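Local atomic coordinates of phosphatidylglycerol lysyltransferase C-terminal domain-containing protein (Bacteroides thetaiotaomicron, PDB entry 2HQY), a protein that is of unknown function but binds coenzyme A and probably has an acetyltransferase-like fold related to that of phosphatidylglycerol lysyltransferase. Residues D6-L9 against A10-D13; K79-E82 against D83-E87. All coordinates share one frame; numbering follows the deposited sequence. Where two conformers were deposited one is given.

Contact 1 of 2, residues D6-L9 against A10-D13; sequences DITL and ADRD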
loop_
_atom_site.group_PDB
_atom_site.type_symbol
_atom_site.label_atom_id
_atom_site.label_comp_id
_atom_site.label_asym_id
_atom_site.label_seq_id
_atom_site.Cartn_x
_atom_site.Cartn_y
_atom_site.Cartn_z
ATOM N N ASP A 6 -8.508 3.791 -5.983
ATOM C CA ASP A 6 -7.783 3.517 -4.740
ATOM C C ASP A 6 -8.362 4.342 -3.602
ATOM O O ASP A 6 -8.588 5.546 -3.732
ATOM C CB ASP A 6 -6.298 3.849 -4.887
ATOM C CG ASP A 6 -5.640 3.101 -6.005
ATOM O OD1 ASP A 6 -6.170 2.054 -6.458
ATOM O OD2 ASP A 6 -4.580 3.592 -6.454
ATOM N N ILE A 7 -8.563 3.712 -2.450
ATOM C CA ILE A 7 -9.041 4.455 -1.297
ATOM C C ILE A 7 -7.932 5.395 -0.775
ATOM O O ILE A 7 -6.755 5.042 -0.783
ATOM C CB ILE A 7 -9.536 3.508 -0.185
ATOM C CG1 ILE A 7 -10.375 4.328 0.823
ATOM C CG2 ILE A 7 -8.344 2.711 0.416
ATOM C CD1 ILE A 7 -11.059 3.555 1.939
ATOM N N THR A 8 -8.322 6.596 -0.357
ATOM C CA THR A 8 -7.377 7.561 0.231
ATOM C C THR A 8 -8.000 8.327 1.391
ATOM O O THR A 8 -9.223 8.380 1.523
ATOM C CB THR A 8 -6.858 8.601 -0.809
ATOM O OG1 THR A 8 -7.908 9.507 -1.185
ATOM C CG2 THR A 8 -6.343 7.950 -2.026
ATOM N N LEU A 9 -7.144 8.976 2.192
ATOM C CA LEU A 9 -7.600 9.932 3.226
ATOM C C LEU A 9 -8.688 10.901 2.772
ATOM O O LEU A 9 -9.596 11.223 3.541
ATOM C CB LEU A 9 -6.434 10.804 3.675
ATOM C CG LEU A 9 -5.234 10.077 4.235
ATOM C CD1 LEU A 9 -4.086 11.078 4.585
ATOM C CD2 LEU A 9 -5.695 9.317 5.484
ATOM N N ALA A 10 -8.577 11.376 1.535
ATOM C CA ALA A 10 -9.479 12.400 1.006
ATOM C C ALA A 10 -10.905 11.895 0.831
ATOM O O ALA A 10 -11.837 12.674 0.653
ATOM C CB ALA A 10 -8.925 12.955 -0.318
ATOM N N ASP A 11 -11.080 10.579 0.895
ATOM C CA ASP A 11 -12.377 9.956 0.623
ATOM C C ASP A 11 -13.219 9.757 1.875
ATOM O O ASP A 11 -14.260 9.097 1.824
ATOM C CB ASP A 11 -12.176 8.611 -0.089
ATOM C CG ASP A 11 -11.473 8.774 -1.414
ATOM O OD1 ASP A 11 -11.904 9.617 -2.240
ATOM O OD2 ASP A 11 -10.478 8.067 -1.619
ATOM N N ARG A 12 -12.763 10.314 2.990
ATOM C CA ARG A 12 -13.447 10.163 4.265
ATOM C C ARG A 12 -14.938 10.523 4.188
ATOM O O ARG A 12 -15.785 9.712 4.569
ATOM C CB ARG A 12 -12.756 11.011 5.322
ATOM C CG ARG A 12 -13.358 10.822 6.677
ATOM C CD ARG A 12 -12.480 11.532 7.681
ATOM N NE ARG A 12 -13.193 11.978 8.854
ATOM C CZ ARG A 12 -12.681 12.808 9.756
ATOM N NH1 ARG A 12 -11.444 13.290 9.586
ATOM N NH2 ARG A 12 -13.410 13.161 10.824
ATOM N N ASP A 13 -15.253 11.716 3.681
ATOM C CA ASP A 13 -16.659 12.182 3.617
ATOM C C ASP A 13 -17.515 11.278 2.748
ATOM O O ASP A 13 -18.663 10.966 3.098
ATOM C CB ASP A 13 -16.746 13.630 3.115
ATOM C CG ASP A 13 -16.205 14.657 4.122
ATOM O OD1 ASP A 13 -15.919 14.313 5.293
ATOM O OD2 ASP A 13 -16.060 15.839 3.734
HETATM O O HOH W 1 -9.587 7.954 -4.336
#
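The side chain of Asp11 holds Thr8 through one carboxylate oxygen, OD2, which takes two bonds from the same threonine. Thr8 N gives its hydrogen to Asp11 OD2 at 2.9 Å, on the lone pair that faces away from OD1; this bond is bent, at 139°. Thr8 OG1 donates to Asp11 OD2 at 3.0 Å and arrives from above the carboxylate plane, about 64° out of it. The hydroxyl can do this because OG1 sits between the backbone N and the carbonyl carbon (chi1 70°). In return, Asp11 N bonds to Thr8 O at 2.9 Å. That bond closes a tight 3-10 turn over Leu9 and Ala10.

A water adds a third donor to the carboxylate. It bonds to Asp11 OD2 at 2.9 Å and to Asp6 O at 2.7 Å, linking the end of strand 5-6 to the turn. Ala10 N makes a weak bond to Thr8 OG1, and Arg12 N a weak one to Leu9 O as the helix starts. With an alanine in place of Asp11, Thr8 N and OG1 would probably lose their shared acceptor, and the water its link to the turn.

Across the dimer interface, Asp6 OD2 accepts a hydrogen bond from Tyr196 OH of the second subunit and forms a salt bridge with Arg38 of that subunit. The turn leads from strand 5-6 into helix 12-19. Ile7 packs on helix 31-36, while Leu9 lies on helix 201-204, where Ala203 O also accepts a hydrogen bond from Arg12 NH1.

Contact 2 of 2, residues K79-E82 against D83-E87; sequences KLIE and DADKE
Asp83, Ala84, Asp85 and Lys86 each give their backbone N-H to the carbonyl four residues earlier, as Ala84 N does to Leu80 O at 2.9 Å. This is regular alpha-helix.

Asp83 CB rests against Leu80 O at 3.3 Å. Its CG stands anti to the backbone N (chi1 -165°), which carries the carboxylate away from residues 79-82. There Asp83 OD2 bonds to Tyr64 OH and forms a salt bridge with Lys55, which also pairs with Glu87.

Asp85 behaves differently. Its CG turns beside its own backbone N (chi1 -68°), and the carboxylate lies back along the preceding turn. Asp85 OD1 comes within 3.3 Å of Ile81 O, but both are acceptors and do not bond. Asp85 OD2 is 4.2 Å from Ile81 CG2, a loose contact between a carboxylate and a methyl. Ala84 CB touches Ile81 O at 3.5 Å.

Leu80 and Ala84, one turn apart, both pack on Tyr64 of strand 61-69. They give this helix an apolar strip there, with the carboxylate of buried Asp83 bonded beside it, while Glu82 and Lys86 are exposed. It is the helix of a beta-alpha-beta unit, joining the parallel paired strands 61-69 and 92-96.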
loop_
_atom_site.group_PDB
_atom_site.type_symbol
_atom_site.label_atom_id
_atom_site.label_comp_id
_atom_site.label_asym_id
_atom_site.label_seq_id
_atom_site.Cartn_x
_atom_site.Cartn_y
_atom_site.Cartn_z
ATOM N N LYS A 79 -23.305 -6.271 -11.639
ATOM C CA LYS A 79 -22.163 -5.457 -12.041
ATOM C C LYS A 79 -20.838 -5.950 -11.420
ATOM O O LYS A 79 -19.785 -5.965 -12.093
ATOM C CB LYS A 79 -22.423 -3.979 -11.734
ATOM C CG LYS A 79 -22.859 -3.189 -12.963
ATOM C CD LYS A 79 -23.264 -1.763 -12.613
ATOM C CE LYS A 79 -24.752 -1.552 -12.860
ATOM N NZ LYS A 79 -25.039 -0.164 -13.343
ATOM N N LEU A 80 -20.890 -6.360 -10.153
ATOM C CA LEU A 80 -19.690 -6.873 -9.462
ATOM C C LEU A 80 -19.244 -8.232 -10.026
ATOM O O LEU A 80 -18.046 -8.480 -10.189
ATOM C CB LEU A 80 -19.914 -6.977 -7.949
ATOM C CG LEU A 80 -20.169 -5.664 -7.195
ATOM C CD1 LEU A 80 -20.571 -5.951 -5.767
ATOM C CD2 LEU A 80 -18.923 -4.737 -7.244
ATOM N N ILE A 81 -20.210 -9.088 -10.367
ATOM C CA ILE A 81 -19.887 -10.381 -10.992
ATOM C C ILE A 81 -19.186 -10.168 -12.333
ATOM O O ILE A 81 -18.216 -10.868 -12.668
ATOM C CB ILE A 81 -21.157 -11.283 -11.134
ATOM C CG1 ILE A 81 -21.654 -11.677 -9.742
ATOM C CG2 ILE A 81 -20.847 -12.542 -11.979
ATOM C CD1 ILE A 81 -23.142 -12.097 -9.682
ATOM N N GLU A 82 -19.671 -9.190 -13.099
ATOM C CA GLU A 82 -19.071 -8.854 -14.383
ATOM C C GLU A 82 -17.661 -8.330 -14.188
ATOM O O GLU A 82 -16.769 -8.607 -14.986
ATOM C CB GLU A 82 -19.921 -7.817 -15.135
ATOM C CG GLU A 82 -21.143 -8.422 -15.811
ATOM C CD GLU A 82 -22.260 -7.412 -16.104
ATOM O OE1 GLU A 82 -23.253 -7.815 -16.755
ATOM O OE2 GLU A 82 -22.166 -6.236 -15.684
ATOM N N ASP A 83 -17.453 -7.589 -13.105
ATOM C CA ASP A 83 -16.119 -7.098 -12.788
ATOM C C ASP A 83 -15.187 -8.269 -12.497
ATOM O O ASP A 83 -14.067 -8.311 -13.021
ATOM C CB ASP A 83 -16.160 -6.123 -11.614
ATOM C CG ASP A 83 -14.883 -5.337 -11.486
ATOM O OD1 ASP A 83 -14.628 -4.483 -12.357
ATOM O OD2 ASP A 83 -14.115 -5.593 -10.539
ATOM N N ALA A 84 -15.658 -9.225 -11.688
ATOM C CA ALA A 84 -14.875 -10.412 -11.360
ATOM C C ALA A 84 -14.557 -11.203 -12.644
ATOM O O ALA A 84 -13.438 -11.662 -12.821
ATOM C CB ALA A 84 -15.602 -11.267 -10.370
ATOM N N ASP A 85 -15.541 -11.339 -13.533
ATOM C CA ASP A 85 -15.312 -11.978 -14.851
ATOM C C ASP A 85 -14.153 -11.329 -15.602
ATOM O O ASP A 85 -13.277 -12.036 -16.136
ATOM C CB ASP A 85 -16.574 -11.923 -15.726
ATOM C CG ASP A 85 -17.710 -12.782 -15.196
ATOM O OD1 ASP A 85 -17.489 -13.637 -14.303
ATOM O OD2 ASP A 85 -18.851 -12.611 -15.693
ATOM N N LYS A 86 -14.140 -9.992 -15.648
ATOM C CA LYS A 86 -13.050 -9.247 -16.295
ATOM C C LYS A 86 -11.693 -9.521 -15.658
ATOM O O LYS A 86 -10.668 -9.538 -16.348
ATOM C CB LYS A 86 -13.334 -7.742 -16.287
ATOM C CG LYS A 86 -14.045 -7.239 -17.533
ATOM C CD LYS A 86 -14.324 -5.732 -17.456
ATOM C CE LYS A 86 -15.644 -5.447 -16.751
ATOM N NZ LYS A 86 -16.224 -4.129 -17.119
ATOM N N GLU A 87 -11.692 -9.726 -14.341
ATOM C CA GLU A 87 -10.481 -10.049 -13.618
ATOM C C GLU A 87 -10.087 -11.518 -13.771
ATOM O O GLU A 87 -8.988 -11.901 -13.353
ATOM C CB GLU A 87 -10.640 -9.690 -12.133
ATOM C CG GLU A 87 -10.880 -8.200 -11.894
ATOM C CD GLU A 87 -9.650 -7.328 -12.165
ATOM O OE1 GLU A 87 -8.580 -7.847 -12.577
ATOM O OE2 GLU A 87 -9.758 -6.109 -11.953
#

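Overall arrangement
From the N terminus, contact 1 comes first, at the bend between strand 5-6 and helix 12-19. Contact 2 follows near the end of helix 73-87. Each joins directly consecutive residues, so neither closes a long loop, and the two are in series without nesting or crossing. Their centres lie about 23 Å apart, and their nearest atoms about 10 Å, so they do not touch. The link between them is indirect: strand 5-6 pairs with strand 44-48, which continues through 51-58 to 61-69, and helix 73-87 packs on that last strand. Contact 1 borders the second subunit. Both lie away from the coenzyme A pocket.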